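Cytochrome P450 (CYP102L1) (Mycobacterium phage Adler, PDB 6N6Q) is a phage-encoded cytochrome P450 that binds heme and probably acts as a monooxygenase, inserting oxygen into an organic substrate. Local coordinates at residues A[382-387]-A[394-399]. Residues are numbered along the deposited sequence; the frame is centred on the assembly and turned at random.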
loop_
_atom_site.group_PDB
_atom_site.type_symbol
_atom_site.label_atom_id
_atom_site.label_comp_id
_atom_site.label_asym_id
_atom_site.label_seq_id
_atom_site.Cartn_x
_atom_site.Cartn_y
_atom_site.Cartn_z
ATOM N N ARG A 382 15.084 13.401 12.726
ATOM C CA ARG A 382 15.182 14.655 13.465
ATOM C C ARG A 382 15.040 15.876 12.563
ATOM O O ARG A 382 14.687 16.954 13.052
ATOM C CB ARG A 382 16.514 14.702 14.218
ATOM C CG ARG A 382 16.616 15.793 15.273
ATOM C CD ARG A 382 17.830 15.581 16.169
ATOM N NE ARG A 382 19.085 15.604 15.420
ATOM C CZ ARG A 382 19.861 16.676 15.294
ATOM N NH1 ARG A 382 19.515 17.819 15.872
ATOM N NH2 ARG A 382 20.985 16.605 14.595
ATOM N N SER A 383 15.292 15.732 11.260
ATOM C CA SER A 383 15.157 16.848 10.331
ATOM C C SER A 383 13.714 17.311 10.163
ATOM O O SER A 383 13.492 18.394 9.612
ATOM C CB SER A 383 15.742 16.469 8.970
ATOM O OG SER A 383 15.188 15.255 8.493
ATOM N N TRP A 384 12.736 16.528 10.613
ATOM C CA TRP A 384 11.341 16.952 10.609
ATOM C C TRP A 384 10.990 17.836 11.800
ATOM O O TRP A 384 9.805 18.098 12.034
ATOM C CB TRP A 384 10.415 15.732 10.579
ATOM C CG TRP A 384 10.299 15.099 9.227
ATOM C CD1 TRP A 384 11.097 14.121 8.706
ATOM C CD2 TRP A 384 9.326 15.401 8.221
ATOM N NE1 TRP A 384 10.681 13.798 7.438
ATOM C CE2 TRP A 384 9.595 14.568 7.116
ATOM C CE3 TRP A 384 8.254 16.296 8.145
ATOM C CZ2 TRP A 384 8.829 14.602 5.952
ATOM C CZ3 TRP A 384 7.496 16.330 6.989
ATOM C CH2 TRP A 384 7.787 15.487 5.908
ATOM N N GLY A 385 11.986 18.299 12.551
ATOM C CA GLY A 385 11.749 19.130 13.705
ATOM C C GLY A 385 11.760 18.333 14.993
ATOM O O GLY A 385 11.771 17.098 14.988
ATOM N N PRO A 386 11.756 19.033 16.131
ATOM C CA PRO A 386 11.789 18.335 17.426
ATOM C C PRO A 386 10.505 17.596 17.762
ATOM O O PRO A 386 10.512 16.787 18.699
ATOM C CB PRO A 386 12.053 19.467 18.426
ATOM C CG PRO A 386 11.506 20.685 17.759
ATOM C CD PRO A 386 11.752 20.499 16.287
ATOM N N ASP A 387 9.415 17.840 17.039
ATOM C CA ASP A 387 8.133 17.186 17.283
ATOM C C ASP A 387 7.814 16.162 16.197
ATOM O O ASP A 387 6.666 16.023 15.769
ATOM C CB ASP A 387 7.011 18.218 17.388
ATOM C CG ASP A 387 6.867 19.058 16.130
ATOM O OD1 ASP A 387 7.750 18.979 15.249
ATOM O OD2 ASP A 387 5.865 19.796 16.021
ATOM N N GLU A 394 -1.107 19.702 10.229
ATOM C CA GLU A 394 -0.702 20.992 9.681
ATOM C C GLU A 394 0.771 21.019 9.293
ATOM O O GLU A 394 1.185 21.897 8.527
ATOM C CB GLU A 394 -1.000 22.111 10.682
ATOM C CG GLU A 394 -2.479 22.455 10.830
ATOM C CD GLU A 394 -3.175 21.649 11.915
ATOM O OE1 GLU A 394 -2.660 20.571 12.290
ATOM O OE2 GLU A 394 -4.237 22.103 12.397
ATOM N N ARG A 395 1.565 20.075 9.803
ATOM C CA ARG A 395 2.974 19.992 9.434
ATOM C C ARG A 395 3.157 19.737 7.944
ATOM O O ARG A 395 4.105 20.254 7.340
ATOM C CB ARG A 395 3.647 18.883 10.243
ATOM C CG ARG A 395 5.081 18.584 9.854
ATOM C CD ARG A 395 5.433 17.138 10.164
ATOM N NE ARG A 395 4.848 16.684 11.423
ATOM C CZ ARG A 395 5.359 16.938 12.623
ATOM N NH1 ARG A 395 6.470 17.656 12.735
ATOM N NH2 ARG A 395 4.759 16.479 13.713
ATOM N N MET A 396 2.265 18.959 7.335
ATOM C CA MET A 396 2.441 18.511 5.959
ATOM C C MET A 396 1.994 19.539 4.926
ATOM O O MET A 396 1.858 19.187 3.749
ATOM C CB MET A 396 1.695 17.193 5.739
ATOM C CG MET A 396 2.158 16.069 6.650
ATOM S SD MET A 396 3.939 15.794 6.550
ATOM C CE MET A 396 4.108 15.268 4.846
ATOM N N SER A 397 1.770 20.788 5.324
ATOM C CA SER A 397 1.445 21.823 4.355
ATOM C C SER A 397 2.691 22.223 3.568
ATOM O O SER A 397 3.828 22.007 3.996
ATOM C CB SER A 397 0.850 23.046 5.052
ATOM O OG SER A 397 1.831 23.725 5.815
ATOM N N THR A 398 2.461 22.819 2.396
ATOM C CA THR A 398 3.572 23.214 1.536
ATOM C C THR A 398 4.437 24.283 2.191
ATOM O O THR A 398 5.662 24.286 2.013
ATOM C CB THR A 398 3.043 23.703 0.186
ATOM O OG1 THR A 398 2.236 22.680 -0.413
ATOM C CG2 THR A 398 4.191 24.040 -0.754
ATOM N N GLU A 399 3.830 25.187 2.962
ATOM C CA GLU A 399 4.611 26.232 3.617
ATOM C C GLU A 399 5.386 25.685 4.810
ATOM O O GLU A 399 6.554 26.040 5.009
ATOM C CB GLU A 399 3.701 27.380 4.053
ATOM C CG GLU A 399 3.121 28.190 2.906
ATOM C CD GLU A 399 4.190 28.728 1.973
ATOM O OE1 GLU A 399 4.128 28.431 0.761
ATOM O OE2 GLU A 399 5.098 29.438 2.455
#
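R395 reaches D387 with the end of its guanidinium group and, on the way, runs its aliphatic part past the indole of W384. Two nitrogens are used, one for each of two oxygens: R395 NH2 donates to the backbone O of D387 (2.8 Å, a clearly bent bond), while R395 NH1 donates a straighter hydrogen bond to D387 OD1 at 3.1 Å, part of a salt bridge. The carboxylate oxygen lies close to the guanidinium plane, yet NH1 meets it from above the carboxylate plane, 61° out of it, so this is not the flat, two-oxygen pairing of an Asp-Arg couple. The main-chain carbonyl takes the place of the second carboxylate oxygen, and D387 OD2 turns instead to K392. In R395, CG lies opposite the backbone N (chi1 174°) and the chain runs on extended to CD, which rests 3.6 Å from CE3 of W384; the bend at chi3 then turns NE and the guanidinium off toward their polar partners. Ring and guanidinium planes stand 77° apart, so the two do not stack.

The benzo side of the same indole receives M396. Its SD sits 3.6 Å from W384 CZ3 and 4.7 Å from the centroid of the six-membered ring, an oblique Met-aromatic contact, with M396 CE following at 3.8 Å from W384 CH2. NE1 of the indole is hydrogen-bonded to the carbonyl O of I408, and R340 makes a cation-pi contact with the ring.

R395 belongs to the PERF-like motif of P450s and, through NE, forms a salt bridge with E337, which with R340 makes up the ExxR motif of helix 329-341; this is the Glu-Arg-Arg triad of the family. With NE on E337 and its outer nitrogens on D387, the guanidinium is fixed in rotation, and the two carboxylates probably offset the close positive charge of R340.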